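Local coordinates for protein chitinase A (Pteris ryukyuensis, PDB 4RL3) that probably hydrolyses the glycosidic bonds of chitin, this chain being the family 18 catalytic domain of a longer fern chitinase that also carries LysM sequence, at residues V15-V20 and Q64-Q69; A168-G171 and V176-L179; S231-L236 and G240-I245. All coordinates share one frame; numbering follows the deposited sequence.

Contact 1 of 3, residues V15-V20 and Q64-Q69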
ATOM      1  N   VAL A  15       1.850  14.743  -9.953  1.00  6.03           N
ATOM      2  CA  VAL A  15       0.544  14.539  -9.340  1.00  6.01           C
ATOM      3  C   VAL A  15       0.575  14.995  -7.881  1.00  6.12           C
ATOM      4  O   VAL A  15       1.585  14.868  -7.191  1.00  6.06           O
ATOM      5  CB  VAL A  15       0.072  13.071  -9.468  1.00  6.02           C
ATOM      6  CG1 VAL A  15       0.964  12.123  -8.659  1.00  5.99           C
ATOM      7  CG2 VAL A  15      -1.399  12.935  -9.069  1.00  5.98           C
ATOM      8  N   GLN A  16      -0.547  15.548  -7.434  1.00  6.29           N
ATOM      9  CA  GLN A  16      -0.679  16.067  -6.085  1.00  6.52           C
ATOM     10  C   GLN A  16      -1.868  15.397  -5.406  1.00  6.15           C
ATOM     11  O   GLN A  16      -2.750  14.841  -6.078  1.00  6.04           O
ATOM     12  CB  GLN A  16      -0.866  17.581  -6.141  1.00  7.11           C
ATOM     13  CG  GLN A  16       0.315  18.290  -6.791  1.00  7.64           C
ATOM     14  CD  GLN A  16       0.145  19.788  -6.845  1.00  8.31           C
ATOM     15  OE1 GLN A  16      -0.242  20.342  -7.886  1.00  9.61           O
ATOM     16  NE2 GLN A  16       0.402  20.455  -5.730  1.00  8.32           N
ATOM     17  N   PHE A  17      -1.876  15.426  -4.071  1.00  5.72           N
ATOM     18  CA  PHE A  17      -3.014  14.921  -3.294  1.00  5.63           C
ATOM     19  C   PHE A  17      -4.273  15.621  -3.801  1.00  5.70           C
ATOM     20  O   PHE A  17      -5.332  15.011  -3.916  1.00  5.57           O
ATOM     21  CB  PHE A  17      -2.888  15.226  -1.790  1.00  5.49           C
ATOM     22  CG  PHE A  17      -1.680  14.618  -1.095  1.00  5.44           C
ATOM     23  CD1 PHE A  17      -1.443  13.256  -1.137  1.00  5.32           C
ATOM     24  CD2 PHE A  17      -0.834  15.409  -0.331  1.00  5.35           C
ATOM     25  CE1 PHE A  17      -0.361  12.691  -0.476  1.00  5.36           C
ATOM     26  CE2 PHE A  17       0.254  14.861   0.343  1.00  5.31           C
ATOM     27  CZ  PHE A  17       0.493  13.494   0.261  1.00  5.29           C
ATOM     28  N   THR A  18      -4.147  16.919  -4.090  1.00  5.79           N
ATOM     29  CA  THR A  18      -5.289  17.738  -4.490  1.00  6.01           C
ATOM     30  C   THR A  18      -5.913  17.387  -5.855  1.00  6.14           C
ATOM     31  O   THR A  18      -7.039  17.819  -6.149  1.00  6.43           O
ATOM     32  CB  THR A  18      -4.900  19.242  -4.492  1.00  6.02           C
ATOM     33  OG1 THR A  18      -3.780  19.443  -5.351  1.00  6.44           O
ATOM     34  CG2 THR A  18      -4.558  19.727  -3.084  1.00  6.13           C
ATOM     35  N   ASP A  19      -5.209  16.602  -6.666  1.00  6.15           N
ATOM     36  CA  ASP A  19      -5.745  16.082  -7.927  1.00  6.21           C
ATOM     37  C   ASP A  19      -6.710  14.909  -7.727  1.00  5.99           C
ATOM     38  O   ASP A  19      -7.464  14.566  -8.640  1.00  6.06           O
ATOM     39  CB  ASP A  19      -4.612  15.612  -8.839  1.00  6.46           C
ATOM     40  CG  ASP A  19      -3.715  16.741  -9.295  1.00  6.71           C
ATOM     41  OD1 ASP A  19      -4.225  17.827  -9.632  1.00  7.30           O
ATOM     42  OD2 ASP A  19      -2.506  16.542  -9.338  1.00  6.78           O
ATOM     43  N   VAL A  20      -6.638  14.258  -6.571  1.00  5.71           N
ATOM     44  CA  VAL A  20      -7.382  13.023  -6.340  1.00  5.61           C
ATOM     45  C   VAL A  20      -8.747  13.293  -5.721  1.00  5.54           C
ATOM     46  O   VAL A  20      -8.838  13.953  -4.686  1.00  5.52           O
ATOM     47  CB  VAL A  20      -6.601  12.067  -5.411  1.00  5.57           C
ATOM     48  CG1 VAL A  20      -7.329  10.736  -5.277  1.00  5.56           C
ATOM     49  CG2 VAL A  20      -5.202  11.846  -5.954  1.00  5.63           C
ATOM     50  N   GLN A  64       0.032  17.972   5.690  1.00  7.87           N
ATOM     51  CA  GLN A  64      -0.667  18.644   6.774  1.00  9.00           C
ATOM     52  C   GLN A  64      -1.915  19.330   6.236  1.00  8.33           C
ATOM     53  O   GLN A  64      -2.990  19.262   6.845  1.00  8.13           O
ATOM     54  CB  GLN A  64       0.275  19.657   7.412  1.00 10.86           C
ATOM     55  CG  GLN A  64      -0.219  20.307   8.683  1.00 13.29           C
ATOM     56  CD  GLN A  64       0.856  21.158   9.337  1.00 15.62           C
ATOM     57  OE1 GLN A  64       1.671  21.791   8.650  1.00 18.78           O
ATOM     58  NE2 GLN A  64       0.880  21.168  10.666  1.00 17.41           N
ATOM     59  N   ALA A  65      -1.770  19.955   5.072  1.00  7.50           N
ATOM     60  CA  ALA A  65      -2.871  20.702   4.449  1.00  7.43           C
ATOM     61  C   ALA A  65      -4.027  19.805   4.020  1.00  7.15           C
ATOM     62  O   ALA A  65      -5.177  20.118   4.307  1.00  7.35           O
ATOM     63  CB  ALA A  65      -2.379  21.510   3.269  1.00  7.47           C
ATOM     64  N   ILE A  66      -3.746  18.699   3.339  1.00  6.88           N
ATOM     65  CA  ILE A  66      -4.836  17.830   2.895  1.00  6.77           C
ATOM     66  C   ILE A  66      -5.564  17.235   4.100  1.00  6.93           C
ATOM     67  O   ILE A  66      -6.785  17.125   4.091  1.00  6.54           O
ATOM     68  CB  ILE A  66      -4.375  16.757   1.864  1.00  6.72           C
ATOM     69  CG1 ILE A  66      -5.553  16.258   1.030  1.00  6.64           C
ATOM     70  CG2 ILE A  66      -3.606  15.623   2.530  1.00  6.58           C
ATOM     71  CD1 ILE A  66      -6.084  17.279   0.034  1.00  6.68           C
ATOM     72  N   LYS A  67      -4.817  16.886   5.147  1.00  7.14           N
ATOM     73  CA  LYS A  67      -5.428  16.361   6.367  1.00  7.50           C
ATOM     74  C   LYS A  67      -6.241  17.429   7.109  1.00  7.79           C
ATOM     75  O   LYS A  67      -7.292  17.128   7.678  1.00  7.90           O
ATOM     76  CB  LYS A  67      -4.374  15.724   7.285  1.00  7.70           C
ATOM     77  CG  LYS A  67      -3.803  14.416   6.744  1.00  7.92           C
ATOM     78  CD  LYS A  67      -2.647  13.874   7.578  1.00  8.19           C
ATOM     79  CE  LYS A  67      -3.048  13.592   9.010  1.00  8.38           C
ATOM     80  NZ  LYS A  67      -2.031  12.750   9.703  1.00  8.47           N
ATOM     81  N   ALA A  68      -5.777  18.674   7.094  1.00  8.10           N
ATOM     82  CA  ALA A  68      -6.533  19.750   7.746  1.00  8.49           C
ATOM     83  C   ALA A  68      -7.841  20.041   7.024  1.00  8.77           C
ATOM     84  O   ALA A  68      -8.838  20.422   7.654  1.00  9.46           O
ATOM     85  CB  ALA A  68      -5.704  21.016   7.837  1.00  8.64           C
ATOM     86  N   GLN A  69      -7.839  19.884   5.703  1.00  8.77           N
ATOM     87  CA  GLN A  69      -9.022  20.175   4.898  1.00  8.93           C
ATOM     88  C   GLN A  69     -10.058  19.057   4.959  1.00  8.60           C
ATOM     89  O   GLN A  69     -11.263  19.322   4.842  1.00  8.98           O
ATOM     90  CB  GLN A  69      -8.623  20.411   3.441  1.00  9.31           C
ATOM     91  CG  GLN A  69      -7.766  21.658   3.204  1.00  9.96           C
ATOM     92  CD  GLN A  69      -7.314  21.781   1.752  1.00 10.61           C
ATOM     93  OE1 GLN A  69      -7.451  22.842   1.119  1.00 12.17           O
ATOM     94  NE2 GLN A  69      -6.794  20.699   1.210  1.00 10.18           N
TER
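Apolar packing between Phe17 and Ile66 makes up most of this contact. Their CA atoms, 7.1 Å apart, are the nearest pair of the two backbones, and both CB atoms point across the gap. Two atom pairs define the fit: CD2 on one flank of the Phe17 ring lies 4.0 Å from Ile66 CG2, and the benzylic CB of Phe17 is equally close to Ile66 CG1. The methyl reaches the ring obliquely, neither squarely over the face nor in the plane. Ile66 has CG1 anti to its backbone N (chi1 -158°), and its two branches lie side by side against the phenylalanine, CG1 at CB and CG2 at CD2. At the exposed margin the chain end of the same isoleucine, CD1, is met by Thr18 CG2 at 4.2 Å.

The polar bonds that shape the 15-20 turn are internal to it. The backbone N of Gln16 donates to Asp19 OD2 (2.9 Å), coming to the anti side of the carboxylate from 34° out of its plane, and Asp19 N returns a bond to Gln16 O. These reciprocal bonds close the short 3-10 turn that carries Phe17.

Phe30 of strand 27-36 meets both Phe17 and Ile66. The arrangement thus joins the loop after strand 3-8 and helix 60-69 to the outside of the parallel strands, the helix-on-sheet packing of the TIM-barrel fold of family 18.

Contact 2 of 3, residues A168-G171 and V176-L179. With EDO (1,2-ethanediol), chain D.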
ATOM      1  N   ALA A 168       3.162 -15.972   5.693  1.00  6.12           N
ATOM      2  CA  ALA A 168       3.901 -16.234   6.925  1.00  6.17           C
ATOM      3  C   ALA A 168       3.840 -15.006   7.827  1.00  6.25           C
ATOM      4  O   ALA A 168       3.569 -15.110   9.023  1.00  6.36           O
ATOM      5  CB  ALA A 168       5.346 -16.601   6.625  1.00  6.08           C
ATOM      6  N   LEU A 169       4.075 -13.837   7.234  1.00  6.42           N
ATOM      7  CA  LEU A 169       4.016 -12.578   7.968  1.00  6.63           C
ATOM      8  C   LEU A 169       2.621 -12.337   8.548  1.00  6.72           C
ATOM      9  O   LEU A 169       2.481 -12.070   9.739  1.00  6.72           O
ATOM     10  CB  LEU A 169       4.420 -11.413   7.062  1.00  6.75           C
ATOM     11  CG  LEU A 169       4.323  -9.990   7.620  1.00  6.90           C
ATOM     12  CD1 LEU A 169       5.116  -9.821   8.919  1.00  7.01           C
ATOM     13  CD2 LEU A 169       4.763  -8.990   6.555  1.00  7.02           C
ATOM     14  N   PHE A 170       1.581 -12.457   7.720  1.00  6.89           N
ATOM     15  CA  PHE A 170       0.227 -12.184   8.194  1.00  7.12           C
ATOM     16  C   PHE A 170      -0.247 -13.172   9.259  1.00  7.86           C
ATOM     17  O   PHE A 170      -0.870 -12.780  10.243  1.00  7.92           O
ATOM     18  CB  PHE A 170      -0.784 -12.150   7.039  1.00  6.92           C
ATOM     19  CG  PHE A 170      -2.162 -11.728   7.475  1.00  6.64           C
ATOM     20  CD1 PHE A 170      -2.467 -10.386   7.663  1.00  6.56           C
ATOM     21  CD2 PHE A 170      -3.140 -12.673   7.746  1.00  6.57           C
ATOM     22  CE1 PHE A 170      -3.724  -9.989   8.093  1.00  6.51           C
ATOM     23  CE2 PHE A 170      -4.389 -12.277   8.188  1.00  6.50           C
ATOM     24  CZ  PHE A 170      -4.690 -10.941   8.350  1.00  6.52           C
ATOM     25  N   GLY A 171       0.046 -14.453   9.053  1.00  8.81           N
ATOM     26  CA  GLY A 171      -0.416 -15.498   9.964  1.00 10.12           C
ATOM     27  C   GLY A 171       0.171 -15.355  11.355  1.00 11.28           C
ATOM     28  O   GLY A 171      -0.422 -15.806  12.338  1.00 12.88           O
ATOM     29  N   VAL A 176      -1.520  -7.029  14.568  1.00  7.65           N
ATOM     30  CA  VAL A 176      -0.994  -5.680  14.345  1.00  7.12           C
ATOM     31  C   VAL A 176      -1.016  -5.262  12.871  1.00  6.65           C
ATOM     32  O   VAL A 176      -0.600  -4.154  12.535  1.00  6.56           O
ATOM     33  CB  VAL A 176       0.427  -5.496  14.941  1.00  6.98           C
ATOM     34  CG1 VAL A 176       0.377  -5.584  16.466  1.00  7.10           C
ATOM     35  CG2 VAL A 176       1.427  -6.489  14.358  1.00  7.02           C
ATOM     36  N   ILE A 177      -1.526  -6.125  11.997  1.00  6.17           N
ATOM     37  CA  ILE A 177      -1.684  -5.772  10.596  1.00  6.04           C
ATOM     38  C   ILE A 177      -3.164  -5.521  10.335  1.00  5.90           C
ATOM     39  O   ILE A 177      -3.969  -6.438  10.370  1.00  5.91           O
ATOM     40  CB  ILE A 177      -1.127  -6.870   9.669  1.00  5.88           C
ATOM     41  CG1 ILE A 177       0.392  -6.992   9.853  1.00  5.86           C
ATOM     42  CG2 ILE A 177      -1.426  -6.546   8.203  1.00  5.91           C
ATOM     43  CD1 ILE A 177       0.987  -8.242   9.267  1.00  5.83           C
ATOM     44  N   ASP A 178      -3.507  -4.277  10.050  1.00  5.81           N
ATOM     45  CA  ASP A 178      -4.899  -3.868   9.939  1.00  5.74           C
ATOM     46  C   ASP A 178      -5.515  -4.163   8.591  1.00  5.47           C
ATOM     47  O   ASP A 178      -6.708  -4.441   8.525  1.00  5.45           O
ATOM     48  CB  ASP A 178      -5.008  -2.381  10.215  1.00  5.97           C
ATOM     49  CG  ASP A 178      -4.403  -2.009  11.535  1.00  6.11           C
ATOM     50  OD1 ASP A 178      -5.003  -2.375  12.581  1.00  6.74           O
ATOM     51  OD2 ASP A 178      -3.319  -1.385  11.535  1.00  6.18           O
ATOM     52  N   LEU A 179      -4.719  -4.057   7.529  1.00  5.07           N
ATOM     53  CA  LEU A 179      -5.246  -4.124   6.159  1.00  4.89           C
ATOM     54  C   LEU A 179      -4.306  -4.890   5.247  1.00  4.74           C
ATOM     55  O   LEU A 179      -3.081  -4.792   5.374  1.00  4.70           O
ATOM     56  CB  LEU A 179      -5.462  -2.722   5.591  1.00  4.87           C
ATOM     57  CG  LEU A 179      -6.447  -1.809   6.315  1.00  4.85           C
ATOM     58  CD1 LEU A 179      -6.287  -0.383   5.849  1.00  4.84           C
ATOM     59  CD2 LEU A 179      -7.875  -2.295   6.116  1.00  4.90           C
TER
HETATM   60  C1  EDO D 402      -4.751  -2.089  15.920  1.00 16.57           C
HETATM   61  O1  EDO D 402      -4.395  -1.201  14.865  1.00 16.36           O
HETATM   62  C2  EDO D 402      -3.858  -3.321  15.875  1.00 16.41           C
HETATM   63  O2  EDO D 402      -2.509  -2.985  16.225  1.00 15.67           O
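The backbones approach most closely at Phe170 and Ile177, whose CA atoms are 7.1 Å apart, with helical residues 168-171 facing the irregular chain of 176-179. The CB of Ile177 points toward the helix, and this residue supplies both branches of the contact. With CG1 anti to the carbonyl carbon (chi1 -65°) and the chain then extended (chi2 166°), CD1 is carried to Leu169, where it lies 4.1 Å from CG, the branch point of the leucine. The other branch, CG2, comes in near the plane of the Phe170 ring, at its edge, 4.0 Å from CD1 and 4.1 Å from CE1 of that ring. One isoleucine therefore fits between a leucine fork and an aromatic edge, crossing both side chains obliquely. Neither Leu169 nor Phe170 points directly at Ile177 from its CB; each reaches it through more distal atoms.

This is the return from helix to strand in a beta-alpha-beta unit of the TIM barrel: strand 153-156, helix 163-173 and the parallel strand 179-180. Leu169 and Phe170 also rest on Ile156, while Leu169 reaches Ile138 of helix 131-147, so the three buried side chains lie in the layer between helices and barrel.

On the polar side, Asp178 turns its CB away from the helix. Its OD1 accepts a hydrogen bond of 2.6 Å from O1 of a 1,2-ethanediol molecule, probably a remnant of the crystallisation liquor. The other oxygen, OD2, is gripped by a salt bridge to Lys146 and by the backbone N of Ala154, partners that hold the carboxylate beside strand 153-156. Lys146 NZ also bonds the diol and Val176 O, linking the diol site to helix 131-147.

Contact 3 of 3, residues S231-L236 and G240-I245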
ATOM      1  N   SER A 231     -17.661  -3.656 -10.968  1.00  9.40           N
ATOM      2  CA  SER A 231     -18.814  -4.553 -11.013  1.00 10.16           C
ATOM      3  C   SER A 231     -18.688  -5.718 -10.019  1.00  9.99           C
ATOM      4  O   SER A 231     -19.620  -6.007  -9.266  1.00  9.79           O
ATOM      5  CB  SER A 231     -19.025  -5.070 -12.434  1.00 10.67           C
ATOM      6  OG  SER A 231     -19.426  -4.023 -13.292  1.00 12.25           O
ATOM      7  N   ALA A 232     -17.523  -6.349  -9.987  1.00  9.81           N
ATOM      8  CA  ALA A 232     -17.251  -7.401  -9.003  1.00  9.78           C
ATOM      9  C   ALA A 232     -17.359  -6.879  -7.579  1.00  9.92           C
ATOM     10  O   ALA A 232     -17.871  -7.552  -6.694  1.00 10.02           O
ATOM     11  CB  ALA A 232     -15.868  -7.991  -9.229  1.00  9.53           C
ATOM     12  N   CYS A 233     -16.862  -5.667  -7.355  1.00  9.84           N
ATOM     13  CA  CYS A 233     -16.907  -5.063  -6.036  1.00 10.02           C
ATOM     14  C   CYS A 233     -18.342  -4.830  -5.556  1.00 10.65           C
ATOM     15  O   CYS A 233     -18.619  -4.915  -4.371  1.00 10.43           O
ATOM     16  CB  CYS A 233     -16.121  -3.755  -6.016  1.00  9.89           C
ATOM     17  SG  CYS A 233     -14.332  -3.992  -5.964  1.00  9.52           S
ATOM     18  N   GLN A 234     -19.249  -4.523  -6.482  1.00 11.75           N
ATOM     19  CA  GLN A 234     -20.665  -4.371  -6.127  1.00 13.14           C
ATOM     20  C   GLN A 234     -21.245  -5.692  -5.587  1.00 12.85           C
ATOM     21  O   GLN A 234     -22.031  -5.686  -4.630  1.00 12.13           O
ATOM     22  CB  GLN A 234     -21.478  -3.828  -7.315  1.00 14.92           C
ATOM     23  CG  GLN A 234     -22.961  -3.587  -7.028  1.00 16.61           C
ATOM     24  CD  GLN A 234     -23.214  -2.735  -5.792  1.00 18.23           C
ATOM     25  OE1 GLN A 234     -22.822  -1.565  -5.740  1.00 20.58           O
ATOM     26  NE2 GLN A 234     -23.867  -3.316  -4.786  1.00 19.04           N
ATOM     27  N   GLN A 235     -20.814  -6.815  -6.154  1.00 12.88           N
ATOM     28  CA  GLN A 235     -21.253  -8.130  -5.673  1.00 13.38           C
ATOM     29  C   GLN A 235     -20.724  -8.410  -4.272  1.00 12.71           C
ATOM     30  O   GLN A 235     -21.461  -8.841  -3.399  1.00 12.58           O
ATOM     31  CB  GLN A 235     -20.783  -9.236  -6.604  1.00 14.30           C
ATOM     32  CG  GLN A 235     -21.395  -9.193  -7.990  1.00 15.42           C
ATOM     33  CD  GLN A 235     -20.862 -10.302  -8.871  1.00 17.11           C
ATOM     34  OE1 GLN A 235     -20.610 -11.421  -8.402  1.00 17.93           O
ATOM     35  NE2 GLN A 235     -20.673 -10.002 -10.150  1.00 17.92           N
ATOM     36  N   LEU A 236     -19.437  -8.147  -4.054  1.00 12.20           N
ATOM     37  CA  LEU A 236     -18.859  -8.322  -2.730  1.00 12.01           C
ATOM     38  C   LEU A 236     -19.535  -7.418  -1.698  1.00 12.27           C
ATOM     39  O   LEU A 236     -19.731  -7.821  -0.549  1.00 12.10           O
ATOM     40  CB  LEU A 236     -17.349  -8.061  -2.773  1.00 11.64           C
ATOM     41  CG  LEU A 236     -16.550  -9.061  -3.615  1.00 11.66           C
ATOM     42  CD1 LEU A 236     -15.147  -8.541  -3.874  1.00 11.41           C
ATOM     43  CD2 LEU A 236     -16.504 -10.426  -2.936  1.00 11.92           C
ATOM     44  N   GLY A 240     -22.000  -8.159   1.874  1.00 11.86           N
ATOM     45  CA  GLY A 240     -21.527  -7.678   3.164  1.00 11.47           C
ATOM     46  C   GLY A 240     -20.104  -8.105   3.450  1.00 10.92           C
ATOM     47  O   GLY A 240     -19.705  -8.181   4.616  1.00 11.28           O
ATOM     48  N   THR A 241     -19.342  -8.360   2.385  1.00 10.11           N
ATOM     49  CA  THR A 241     -17.967  -8.852   2.516  1.00  9.86           C
ATOM     50  C   THR A 241     -16.973  -8.040   1.669  1.00  9.56           C
ATOM     51  O   THR A 241     -16.123  -8.599   0.992  1.00  9.36           O
ATOM     52  CB  THR A 241     -17.884 -10.357   2.159  1.00  9.81           C
ATOM     53  OG1 THR A 241     -18.259 -10.559   0.790  1.00  9.82           O
ATOM     54  CG2 THR A 241     -18.813 -11.167   3.040  1.00 10.04           C
ATOM     55  N   LEU A 242     -17.068  -6.712   1.717  1.00  9.30           N
ATOM     56  CA  LEU A 242     -16.094  -5.835   1.033  1.00  8.90           C
ATOM     57  C   LEU A 242     -15.630  -4.782   2.031  1.00  8.57           C
ATOM     58  O   LEU A 242     -16.373  -3.850   2.314  1.00  8.76           O
ATOM     59  CB  LEU A 242     -16.704  -5.150  -0.202  1.00  9.13           C
ATOM     60  CG  LEU A 242     -15.761  -4.196  -0.980  1.00  9.31           C
ATOM     61  CD1 LEU A 242     -14.606  -4.973  -1.592  1.00  9.49           C
ATOM     62  CD2 LEU A 242     -16.515  -3.402  -2.044  1.00  9.47           C
ATOM     63  N   PRO A 243     -14.420  -4.937   2.600  1.00  7.77           N
ATOM     64  CA  PRO A 243     -13.990  -3.932   3.579  1.00  7.36           C
ATOM     65  C   PRO A 243     -13.531  -2.619   2.953  1.00  6.73           C
ATOM     66  O   PRO A 243     -13.475  -1.589   3.637  1.00  6.83           O
ATOM     67  CB  PRO A 243     -12.817  -4.605   4.297  1.00  7.50           C
ATOM     68  CG  PRO A 243     -12.338  -5.647   3.351  1.00  7.69           C
ATOM     69  CD  PRO A 243     -13.523  -6.110   2.563  1.00  7.79           C
ATOM     70  N   GLY A 244     -13.185  -2.658   1.672  1.00  6.01           N
ATOM     71  CA  GLY A 244     -12.666  -1.477   1.010  1.00  5.63           C
ATOM     72  C   GLY A 244     -12.013  -1.790  -0.315  1.00  5.19           C
ATOM     73  O   GLY A 244     -11.986  -2.949  -0.758  1.00  5.05           O
ATOM     74  N   ILE A 245     -11.489  -0.739  -0.934  1.00  4.93           N
ATOM     75  CA  ILE A 245     -10.866  -0.799  -2.247  1.00  4.74           C
ATOM     76  C   ILE A 245      -9.624   0.083  -2.230  1.00  4.68           C
ATOM     77  O   ILE A 245      -9.642   1.157  -1.631  1.00  4.56           O
ATOM     78  CB  ILE A 245     -11.819  -0.257  -3.349  1.00  4.83           C
ATOM     79  CG1 ILE A 245     -13.089  -1.108  -3.436  1.00  4.81           C
ATOM     80  CG2 ILE A 245     -11.134  -0.218  -4.702  1.00  4.86           C
ATOM     81  CD1 ILE A 245     -14.167  -0.508  -4.302  1.00  4.86           C
TER
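Leu242 is the main bump of the loop, and it fills a hollow on the helix between Cys233 and Leu236, residues three apart and therefore nearly one turn apart. Its CB sits 3.9 Å from Leu236 CB, while its CD2 methyl reaches back along the helix to Cys233, 3.5 Å from the carbonyl O and 4.0 Å from CB. The leucine has CG anti to its backbone N (chi1 179°), which sends the fork toward the preceding turn instead of out along the loop. Beyond it Ile245 presents a second, smaller bump: CD1 lies 3.9 Å from Cys233 SG, and CG1 is close to the same sulfur. Cys233 thus meets two neighbouring aliphatic ends on the side facing the loop, Leu242 CD2 at CB and Ile245 CD1 at both SG and CB.

The helix end is closed by a Schellman motif, with Gly240 the first residue to leave helical angles, at phi 75°. Thr241 N donating back to Leu236 O, at 3.0 Å and with an N-H...O angle of 158°, is the defining long bond of this cap. Here helix 226-238 turns back toward strand 244-248, completing a beta-alpha-beta unit with strand 215-218 in the TIM barrel. Ala215 of that first strand touches both Cys233 and Leu242, placing their packing against the sheet, and Leu269 of helix 261-271 also meets both.

The Thr241 hydroxyl OG1 lies 3.4 Å from Leu236 O, at best a weak bond whose proton has another acceptor in range. At this corner, where Thr241 is exposed and Leu236 buried, the two side chains meet at about a right angle, the leucine CD2 methyl passing beside OG1.

How the contacts relate
All three contacts join helices of one TIM barrel to adjoining connections or strands. Contacts 2 and 3 each lie at a return from helix to the next strand, with a few residues between their segments; contact 1 joins a loop and a helix 44 residues apart. Contact 2 is wholly buried among its touching residues, contact 1 has one exposed member, and contact 3 is partly buried. The first two join their segments by apolar contact alone, whereas contact 3 adds a backbone hydrogen bond at its helix end. Contacts 1 and 2, centres 29 Å apart, lie on opposite sides of the chain's centre; contacts 2 and 3 come within about 6 Å at their nearest atoms without touching.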